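PDB 1PMH: beta-1,4-mannanase from Caldicellulosiruptor saccharolyticus, which probably hydrolyses internal beta-1,4-mannosidic bonds of mannans, the part crystallised being its family 27 carbohydrate-binding module, a jellyroll beta-sandwich that holds mannohexaose. Local coordinates for residues A[28-33]-A[50-55]; A[84-89]-A[141-146]; A[97-102]-A[166-171]. All coordinates share one frame; numbering follows the deposited sequence. Where two conformers were deposited one is given.

Contact 1 (A[28-33]-A[50-55]). With EDO (1,2-ethanediol), chain D.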
loop_
_atom_site.group_PDB
_atom_site.type_symbol
_atom_site.label_atom_id
_atom_site.label_comp_id
_atom_site.label_asym_id
_atom_site.label_seq_id
_atom_site.Cartn_x
_atom_site.Cartn_y
_atom_site.Cartn_z
ATOM N N LYS A 28 -6.905 -0.847 -12.587
ATOM C CA LYS A 28 -6.731 -2.077 -13.349
ATOM C C LYS A 28 -7.109 -3.300 -12.522
ATOM O O LYS A 28 -8.302 -3.552 -12.328
ATOM C CB LYS A 28 -5.348 -2.153 -14.021
ATOM C CG LYS A 28 -4.974 -0.973 -14.923
ATOM C CD LYS A 28 -5.707 -0.971 -16.269
ATOM C CE LYS A 28 -4.928 -0.254 -17.387
ATOM N NZ LYS A 28 -4.258 1.082 -17.130
ATOM N N CYS A 29 -6.148 -4.091 -12.057
ATOM C CA CYS A 29 -6.432 -5.256 -11.235
ATOM C C CYS A 29 -7.079 -4.921 -9.920
ATOM O O CYS A 29 -7.736 -5.772 -9.304
ATOM C CB CYS A 29 -5.161 -6.032 -10.966
ATOM S SG CYS A 29 -3.914 -5.097 -10.020
ATOM N N ILE A 30 -6.955 -3.685 -9.460
ATOM C CA ILE A 30 -7.663 -3.233 -8.283
ATOM C C ILE A 30 -9.053 -2.823 -8.719
ATOM O O ILE A 30 -9.213 -1.834 -9.425
ATOM C CB ILE A 30 -6.911 -2.069 -7.603
ATOM C CG1 ILE A 30 -5.501 -2.451 -7.189
ATOM C CG2 ILE A 30 -7.768 -1.603 -6.423
ATOM C CD1 ILE A 30 -4.595 -1.265 -6.943
ATOM N N LYS A 31 -10.072 -3.581 -8.316
ATOM C CA LYS A 31 -11.455 -3.384 -8.753
ATOM C C LYS A 31 -12.272 -2.429 -7.890
ATOM O O LYS A 31 -13.291 -1.941 -8.344
ATOM C CB LYS A 31 -12.178 -4.731 -8.798
ATOM C CG LYS A 31 -11.498 -5.718 -9.696
ATOM C CD LYS A 31 -11.180 -5.187 -11.079
ATOM C CE LYS A 31 -10.574 -6.206 -11.958
ATOM N NZ LYS A 31 -10.220 -5.601 -13.256
ATOM N N LYS A 32 -11.870 -2.227 -6.651
ATOM C CA LYS A 32 -12.586 -1.354 -5.730
ATOM C C LYS A 32 -11.661 -0.958 -4.624
ATOM O O LYS A 32 -10.834 -1.748 -4.179
ATOM C CB LYS A 32 -13.826 -2.036 -5.143
ATOM C CG LYS A 32 -14.753 -1.127 -4.344
ATOM C CD LYS A 32 -15.940 -1.880 -3.814
ATOM C CE LYS A 32 -16.646 -1.011 -2.813
ATOM N NZ LYS A 32 -17.221 0.185 -3.484
ATOM N N VAL A 33 -11.778 0.300 -4.232
ATOM C CA VAL A 33 -11.045 0.899 -3.140
ATOM C C VAL A 33 -12.098 1.397 -2.153
ATOM O O VAL A 33 -13.027 2.124 -2.526
ATOM C CB VAL A 33 -10.195 2.049 -3.599
ATOM C CG1 VAL A 33 -9.444 2.677 -2.444
ATOM C CG2 VAL A 33 -9.191 1.645 -4.646
ATOM N N LEU A 50 -8.621 -3.017 -0.668
ATOM C CA LEU A 50 -8.434 -3.077 -2.115
ATOM C C LEU A 50 -8.963 -4.425 -2.561
ATOM O O LEU A 50 -8.415 -5.458 -2.218
ATOM C CB LEU A 50 -6.950 -2.967 -2.445
ATOM C CG LEU A 50 -6.175 -1.810 -1.819
ATOM C CD1 LEU A 50 -4.684 -1.915 -2.150
ATOM C CD2 LEU A 50 -6.773 -0.493 -2.217
ATOM N N ASP A 51 -10.062 -4.428 -3.286
ATOM C CA ASP A 51 -10.554 -5.695 -3.880
ATOM C C ASP A 51 -9.841 -5.908 -5.173
ATOM O O ASP A 51 -9.954 -5.070 -6.061
ATOM C CB ASP A 51 -12.067 -5.609 -4.063
ATOM C CG ASP A 51 -12.769 -5.538 -2.735
ATOM O OD1 ASP A 51 -12.593 -6.509 -1.960
ATOM O OD2 ASP A 51 -13.469 -4.567 -2.420
ATOM N N VAL A 52 -9.003 -6.949 -5.256
ATOM C CA VAL A 52 -8.158 -7.212 -6.417
ATOM C C VAL A 52 -8.607 -8.510 -7.090
ATOM O O VAL A 52 -9.187 -9.416 -6.476
ATOM C CB VAL A 52 -6.651 -7.234 -6.085
ATOM C CG1 VAL A 52 -6.264 -6.057 -5.290
ATOM C CG2 VAL A 52 -6.232 -8.502 -5.381
ATOM N N GLU A 53 -8.269 -8.575 -8.370
ATOM C CA GLU A 53 -8.369 -9.777 -9.161
ATOM C C GLU A 53 -7.134 -9.921 -10.023
ATOM O O GLU A 53 -6.824 -9.026 -10.798
ATOM C CB GLU A 53 -9.616 -9.756 -10.049
ATOM C CG GLU A 53 -10.937 -9.474 -9.349
ATOM C CD GLU A 53 -12.124 -9.528 -10.283
ATOM O OE1 GLU A 53 -11.982 -10.029 -11.417
ATOM O OE2 GLU A 53 -13.215 -9.103 -9.847
ATOM N N PHE A 54 -6.432 -11.030 -9.865
ATOM C CA PHE A 54 -5.268 -11.313 -10.685
ATOM C C PHE A 54 -5.597 -12.447 -11.642
ATOM O O PHE A 54 -6.341 -13.344 -11.283
ATOM C CB PHE A 54 -4.040 -11.659 -9.845
ATOM C CG PHE A 54 -3.585 -10.584 -8.885
ATOM C CD1 PHE A 54 -3.509 -9.271 -9.275
ATOM C CD2 PHE A 54 -3.200 -10.922 -7.616
ATOM C CE1 PHE A 54 -2.992 -8.316 -8.394
ATOM C CE2 PHE A 54 -2.693 -9.975 -6.740
ATOM C CZ PHE A 54 -2.617 -8.678 -7.137
ATOM N N ASN A 55 -4.982 -12.383 -12.822
ATOM C CA ASN A 55 -5.146 -13.409 -13.868
ATOM C C ASN A 55 -3.899 -14.294 -13.926
ATOM O O ASN A 55 -2.784 -13.798 -14.093
ATOM C CB ASN A 55 -5.309 -12.676 -15.192
ATOM C CG ASN A 55 -5.734 -13.605 -16.328
ATOM O OD1 ASN A 55 -5.234 -14.714 -16.412
ATOM N ND2 ASN A 55 -6.703 -13.176 -17.142
HETATM C C1 EDO D . -8.220 -7.863 -13.789
HETATM O O1 EDO D . -8.227 -6.753 -14.651
HETATM C C2 EDO D . -6.749 -8.032 -13.505
HETATM O O2 EDO D . -6.631 -9.417 -13.650
#
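A classic beta bulge interrupts the antiparallel hairpin of strands 30-36 and 47-53, where Lys31 and Lys32 both face Asp51. The axes of the short strand segments 30-33 and 50-53 come within 4.6 Å and run 168° apart. On one side of the bulge Ile30 and Val52 form a non-hydrogen-bonded pair; on the other, Lys32 and Asp51 form a hydrogen-bonded one, so the register slips by one residue. Asp51 O shows how: it takes a short bond from Lys31 N (2.7 Å), which arrives almost in line with the carbonyl, and only a weak one from Lys32 N. Asp51 N returns a bond to Lys32 O at 2.9 Å, and beyond the bulge Glu53 N donates to Cys29 O.

Lys32 and Asp51 share the outer face, while Lys31, in the bulge, leans toward the partner strand. Lys31 turns at chi2 (-50°), which brings its chain across that of Glu53 at about a right angle, CG lying 3.8 Å from Glu53 OE2, and NZ reaches back to Lys28 O, standing above the carbonyl plane. The same NZ also binds O1 of an ethanediol, probably from the crystallisation liquor. Lys32 runs alongside Asp51, its CB beside OD2, while Asp51 OD1 makes a salt bridge with Arg49.

On the inward face, Val33 CG2 lies 4.0 Å from Leu50 CD2 and Ile30 CG1 meets Val52 CG1. Cys29, just before the strand, holds SG between its backbone N and carbonyl carbon (chi1 63°), which brings it to the edge of the Phe54 ring at CE1 (3.7 Å): a sulfur-aromatic contact.

Strand 172-181 borders the hairpin beyond strand 47-53, with Leu50 bonded through its backbone to Ile173. Across the sandwich, Leu65 of strand 61-68 and Phe162 of strand 153-165 cover both Ile30 and Leu50.

Contact 2 (A[84-89]-A[141-146])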
loop_
_atom_site.group_PDB
_atom_site.type_symbol
_atom_site.label_atom_id
_atom_site.label_comp_id
_atom_site.label_asym_id
_atom_site.label_seq_id
_atom_site.Cartn_x
_atom_site.Cartn_y
_atom_site.Cartn_z
ATOM N N SER A 84 11.729 8.014 5.744
ATOM C CA SER A 84 11.165 6.726 5.408
ATOM C C SER A 84 9.679 6.828 5.109
ATOM O O SER A 84 8.998 7.742 5.562
ATOM C CB SER A 84 11.405 5.691 6.531
ATOM O OG SER A 84 10.725 6.003 7.721
ATOM N N VAL A 85 9.195 5.842 4.376
ATOM C CA VAL A 85 7.752 5.555 4.209
ATOM C C VAL A 85 7.515 4.148 4.736
ATOM O O VAL A 85 8.160 3.218 4.295
ATOM C CB VAL A 85 7.306 5.671 2.736
ATOM C CG1 VAL A 85 5.833 5.254 2.626
ATOM C CG2 VAL A 85 7.503 7.131 2.267
ATOM N N GLU A 86 6.608 4.045 5.687
ATOM C CA GLU A 86 6.277 2.813 6.357
ATOM C C GLU A 86 4.836 2.434 6.055
ATOM O O GLU A 86 3.994 3.308 5.811
ATOM C CB GLU A 86 6.422 3.021 7.868
ATOM C CG GLU A 86 6.299 1.757 8.687
ATOM C CD GLU A 86 6.695 2.003 10.116
ATOM O OE1 GLU A 86 7.653 2.807 10.321
ATOM O OE2 GLU A 86 6.113 1.332 11.003
ATOM N N PHE A 87 4.505 1.157 6.050
ATOM C CA PHE A 87 3.143 0.700 5.791
ATOM C C PHE A 87 2.958 -0.694 6.351
ATOM O O PHE A 87 3.937 -1.424 6.580
ATOM C CB PHE A 87 2.855 0.710 4.286
ATOM C CG PHE A 87 3.679 -0.297 3.545
ATOM C CD1 PHE A 87 3.215 -1.609 3.399
ATOM C CD2 PHE A 87 4.958 0.011 3.123
ATOM C CE1 PHE A 87 4.020 -2.575 2.876
ATOM C CE2 PHE A 87 5.770 -0.993 2.566
ATOM C CZ PHE A 87 5.285 -2.261 2.434
ATOM N N GLU A 88 1.682 -1.068 6.523
ATOM C CA GLU A 88 1.286 -2.430 6.833
ATOM C C GLU A 88 0.312 -2.879 5.752
ATOM O O GLU A 88 -0.614 -2.164 5.397
ATOM C CB GLU A 88 0.602 -2.504 8.216
ATOM C CG GLU A 88 1.501 -2.095 9.375
ATOM C CD GLU A 88 0.836 -2.170 10.741
ATOM O OE1 GLU A 88 0.515 -3.291 11.138
ATOM O OE2 GLU A 88 0.728 -1.127 11.432
HETATM N N MSE A 89 0.507 -4.113 5.321
HETATM C CA MSE A 89 -0.305 -4.741 4.284
HETATM C C MSE A 89 -0.793 -6.071 4.796
HETATM O O MSE A 89 -0.023 -6.815 5.401
HETATM C CB MSE A 89 0.581 -4.890 3.065
HETATM C CG MSE A 89 -0.065 -5.495 1.901
HETATM SE SE MSE A 89 1.226 -5.795 0.460
HETATM C CE MSE A 89 1.837 -4.235 0.284
ATOM N N HIS A 141 4.976 -5.688 6.939
ATOM C CA HIS A 141 5.193 -4.418 7.617
ATOM C C HIS A 141 6.613 -3.999 7.310
ATOM O O HIS A 141 7.570 -4.632 7.773
ATOM C CB HIS A 141 4.998 -4.596 9.122
ATOM C CG HIS A 141 5.106 -3.340 9.916
ATOM N ND1 HIS A 141 5.044 -3.333 11.293
ATOM C CD2 HIS A 141 5.187 -2.046 9.541
ATOM C CE1 HIS A 141 4.963 -2.077 11.699
ATOM N NE2 HIS A 141 5.254 -1.288 10.686
ATOM N N LYS A 142 6.781 -2.928 6.527
ATOM C CA LYS A 142 8.109 -2.507 6.061
ATOM C C LYS A 142 8.187 -1.002 6.118
ATOM O O LYS A 142 7.171 -0.331 6.080
ATOM C CB LYS A 142 8.364 -2.895 4.587
ATOM C CG LYS A 142 8.333 -4.357 4.263
ATOM C CD LYS A 142 9.586 -5.046 4.684
ATOM C CE LYS A 142 9.714 -6.446 4.103
ATOM N NZ LYS A 142 10.574 -7.306 4.986
ATOM N N ALA A 143 9.426 -0.527 6.133
ATOM C CA ALA A 143 9.754 0.864 5.883
ATOM C C ALA A 143 10.826 0.930 4.829
ATOM O O ALA A 143 11.809 0.221 4.931
ATOM C CB ALA A 143 10.209 1.566 7.153
ATOM N N PHE A 144 10.650 1.809 3.859
ATOM C CA PHE A 144 11.633 2.046 2.823
ATOM C C PHE A 144 12.209 3.438 2.947
ATOM O O PHE A 144 11.477 4.368 3.304
ATOM C CB PHE A 144 11.027 1.864 1.433
ATOM C CG PHE A 144 10.509 0.503 1.150
ATOM C CD1 PHE A 144 11.288 -0.595 1.352
ATOM C CD2 PHE A 144 9.251 0.304 0.616
ATOM C CE1 PHE A 144 10.782 -1.860 1.102
ATOM C CE2 PHE A 144 8.791 -0.931 0.295
ATOM C CZ PHE A 144 9.525 -2.022 0.568
ATOM N N ALA A 145 13.483 3.588 2.608
ATOM C CA ALA A 145 14.148 4.867 2.698
ATOM C C ALA A 145 13.630 5.865 1.680
ATOM O O ALA A 145 13.412 5.531 0.505
ATOM C CB ALA A 145 15.654 4.717 2.510
ATOM N N ILE A 146 13.508 7.121 2.112
ATOM C CA ILE A 146 13.434 8.256 1.201
ATOM C C ILE A 146 14.893 8.667 0.935
ATOM O O ILE A 146 15.574 9.057 1.882
ATOM C CB ILE A 146 12.616 9.416 1.766
ATOM C CG1 ILE A 146 11.185 8.975 2.088
ATOM C CG2 ILE A 146 12.621 10.591 0.821
ATOM C CD1 ILE A 146 10.363 9.996 2.827
#
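Strands 84-92 and 135-145 pair antiparallel without a break in register, the axes of their short segments 165° apart and coming within 4.5 Å of each other. Within this sheet of the jellyroll sandwich, Val85 with Phe144 and Phe87 with Lys142 are the hydrogen-bonded pairs; Val85 N to Phe144 O and the return bond from Phe144 N to Val85 O both measure 2.9 Å.

On one face Glu86 crosses obliquely to His141. With its CG opposite the backbone N (chi1 -172°) and the chain extended, Glu86 brings OE2 to His141 NE2 at 2.8 Å. The bond is nearly straight and OE2 lies close to the imidazole plane; the carboxylate, for its part, is met on the anti side of OE2, 31° out of its own plane. Arg181 and Arg179 of strand 172-181 make salt bridges to OE1 and OE2 respectively, so this carboxylate is shared among three donor groups. A leucine in place of this glutamate would probably leave both arginines without this counter-charge and His141 NE2 without its acceptor.

On the face directed into the sandwich, the Phe87 ring lies beside Lys142, whose CB is 3.8 Å from CE2 of Phe87. That CE2 also meets Phe144 CE2, the two rings being oblique, with centroids 6.0 Å apart. Tyr105 and Val107 of strand 102-109, in the other sheet, touch Phe144. Nearer the strand end, Val85 CG2 touches Ile146 CD1.

Back on the face of Glu86, Glu88 covers one side of the imidazole: in the conformer given, its CG stands 3.8 Å from the His141 ring centroid, a CH-pi contact almost along the ring normal.

Contact 3 (A[97-102]-A[166-171])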
loop_
_atom_site.group_PDB
_atom_site.type_symbol
_atom_site.label_atom_id
_atom_site.label_comp_id
_atom_site.label_asym_id
_atom_site.label_seq_id
_atom_site.Cartn_x
_atom_site.Cartn_y
_atom_site.Cartn_z
ATOM N N SER A 97 -3.067 -18.457 0.576
ATOM C CA SER A 97 -2.299 -19.696 0.549
ATOM C C SER A 97 -2.768 -20.663 -0.517
ATOM O O SER A 97 -1.958 -21.331 -1.156
ATOM C CB SER A 97 -2.333 -20.376 1.925
ATOM O OG SER A 97 -3.615 -20.890 2.259
ATOM N N LYS A 98 -4.060 -20.675 -0.777
ATOM C CA LYS A 98 -4.674 -21.549 -1.781
ATOM C C LYS A 98 -4.462 -21.050 -3.209
ATOM O O LYS A 98 -4.468 -21.804 -4.167
ATOM C CB LYS A 98 -6.177 -21.703 -1.506
ATOM C CG LYS A 98 -6.533 -22.964 -0.736
ATOM C CD LYS A 98 -7.026 -22.693 0.670
ATOM C CE LYS A 98 -5.995 -23.135 1.698
ATOM N NZ LYS A 98 -6.058 -22.330 2.935
ATOM N N SER A 99 -4.237 -19.763 -3.358
ATOM C CA SER A 99 -4.006 -19.158 -4.652
ATOM C C SER A 99 -2.681 -19.602 -5.249
ATOM O O SER A 99 -1.743 -19.908 -4.533
ATOM C CB SER A 99 -4.151 -17.652 -4.626
ATOM O OG SER A 99 -3.058 -17.001 -4.027
ATOM N N GLN A 100 -2.598 -19.622 -6.572
ATOM C CA GLN A 100 -1.378 -19.919 -7.268
ATOM C C GLN A 100 -0.552 -18.645 -7.462
ATOM O O GLN A 100 -1.069 -17.536 -7.446
ATOM C CB GLN A 100 -1.660 -20.559 -8.629
ATOM C CG GLN A 100 -2.454 -21.835 -8.562
ATOM C CD GLN A 100 -1.860 -22.855 -7.636
ATOM O OE1 GLN A 100 -0.694 -23.237 -7.764
ATOM N NE2 GLN A 100 -2.688 -23.364 -6.734
ATOM N N GLY A 101 0.724 -18.836 -7.728
ATOM C CA GLY A 101 1.605 -17.725 -8.026
ATOM C C GLY A 101 1.820 -16.832 -6.825
ATOM O O GLY A 101 1.888 -17.294 -5.708
ATOM N N GLY A 102 2.001 -15.544 -7.071
ATOM C CA GLY A 102 2.240 -14.580 -6.015
ATOM C C GLY A 102 2.096 -13.200 -6.596
ATOM O O GLY A 102 1.568 -13.054 -7.680
ATOM N N ASN A 166 1.560 -14.319 -12.207
ATOM C CA ASN A 166 0.885 -15.600 -12.453
ATOM C C ASN A 166 0.005 -15.979 -11.279
ATOM O O ASN A 166 -0.126 -17.146 -10.955
ATOM C CB ASN A 166 1.864 -16.719 -12.806
ATOM C CG ASN A 166 2.808 -16.303 -13.906
ATOM O OD1 ASN A 166 2.326 -15.913 -14.955
ATOM N ND2 ASN A 166 4.088 -16.179 -13.613
ATOM N N SER A 167 -0.673 -15.000 -10.671
ATOM C CA SER A 167 -1.582 -15.247 -9.561
ATOM C C SER A 167 -3.018 -15.399 -10.061
ATOM O O SER A 167 -3.450 -14.710 -10.979
ATOM C CB SER A 167 -1.530 -14.077 -8.582
ATOM O OG SER A 167 -2.454 -14.215 -7.522
ATOM N N ASN A 168 -3.789 -16.237 -9.365
ATOM C CA ASN A 168 -5.239 -16.292 -9.517
ATOM C C ASN A 168 -5.981 -15.779 -8.296
ATOM O O ASN A 168 -7.195 -16.026 -8.146
ATOM C CB ASN A 168 -5.727 -17.693 -9.882
ATOM C CG ASN A 168 -5.453 -18.722 -8.830
ATOM O OD1 ASN A 168 -4.845 -18.402 -7.780
ATOM N ND2 ASN A 168 -5.826 -19.924 -8.984
ATOM N N TYR A 169 -5.302 -15.043 -7.421
ATOM C CA TYR A 169 -5.982 -14.504 -6.241
ATOM C C TYR A 169 -7.051 -13.488 -6.623
ATOM O O TYR A 169 -6.782 -12.583 -7.390
ATOM C CB TYR A 169 -4.916 -13.874 -5.306
ATOM C CG TYR A 169 -5.492 -13.323 -4.017
ATOM C CD1 TYR A 169 -5.964 -14.157 -3.013
ATOM C CD2 TYR A 169 -5.691 -11.967 -3.849
ATOM C CE1 TYR A 169 -6.518 -13.656 -1.874
ATOM C CE2 TYR A 169 -6.222 -11.451 -2.674
ATOM C CZ TYR A 169 -6.672 -12.301 -1.707
ATOM O OH TYR A 169 -7.268 -11.857 -0.563
ATOM N N LYS A 170 -8.234 -13.640 -6.038
ATOM C CA LYS A 170 -9.346 -12.711 -6.171
ATOM C C LYS A 170 -9.855 -12.511 -4.774
ATOM O O LYS A 170 -10.468 -13.377 -4.188
ATOM C CB LYS A 170 -10.416 -13.282 -7.075
ATOM C CG LYS A 170 -9.900 -13.523 -8.481
ATOM C CD LYS A 170 -11.041 -13.837 -9.417
ATOM C CE LYS A 170 -10.623 -14.268 -10.806
ATOM N NZ LYS A 170 -11.605 -13.839 -11.868
ATOM N N GLY A 171 -9.638 -11.362 -4.200
ATOM C CA GLY A 171 -9.980 -11.095 -2.811
ATOM C C GLY A 171 -9.378 -9.769 -2.392
ATOM O O GLY A 171 -8.772 -9.042 -3.196
HETATM O O HOH W 1 -5.486 -21.910 -6.784
HETATM O O HOH W 2 -1.229 -15.513 -5.483
#
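Asn168 OD1 accepts the backbone N of Gln100 at 2.8 Å, tying the turn after helix 93-98 to the loop between strands 153-165 and 172-181 of the sandwich. The donor stands above the amide carbonyl plane, 37° out of it, and Ser99 CB closes on the same oxygen at 3.3 Å. Asn168 reaches there with chi1 63°, its CG between its own backbone N and carbonyl carbon. In the conformer given, the Gln100 side chain runs alongside that of Asn168, their amide planes nearly perpendicular (79°). One water accepts from Asn168 ND2 and donates to Lys98 O; in that conformer it also accepts from Gln100 NE2.

A second water donates to Ser99 OG and Gln100 O, and hydrogen-bonds Ser167 OG. That hydroxyl also accepts Tyr169 N, closing an ST turn, while Ser99 OG has a further partner in Phe96 O. Gly101 fits close against the loop, its CA 3.5 Å from Asn166 O; a CB there would clash with that oxygen.

Phe54, just past the end of strand 47-53, packs on Ser167 and Tyr169. Across the contact, Ser167 CA lies 3.2 Å from Gln100 O in a CA-H...O contact.

Contacts 1 and 2 belong to the same antiparallel sheet, at opposite sides of the chain's centre, with centres 22 Å apart. Strand 172-181 lies between them, pairing with both 47-53 and 84-92. Contact 3 lies on the same side of the centre as contact 1, their centres 12 Å apart, and touches it directly: Phe54 N is 2.9 Å from Tyr169 O, a probable hydrogen bond. Along the chain contact 1 closes first, whereas contacts 2 and 3 alternate, helix 93-98 following strand 84-92. Loop 166-171 passes from strand 153-165 of the other sheet into 172-181, so contact 3 marks a crossing between the sandwich's two sheets.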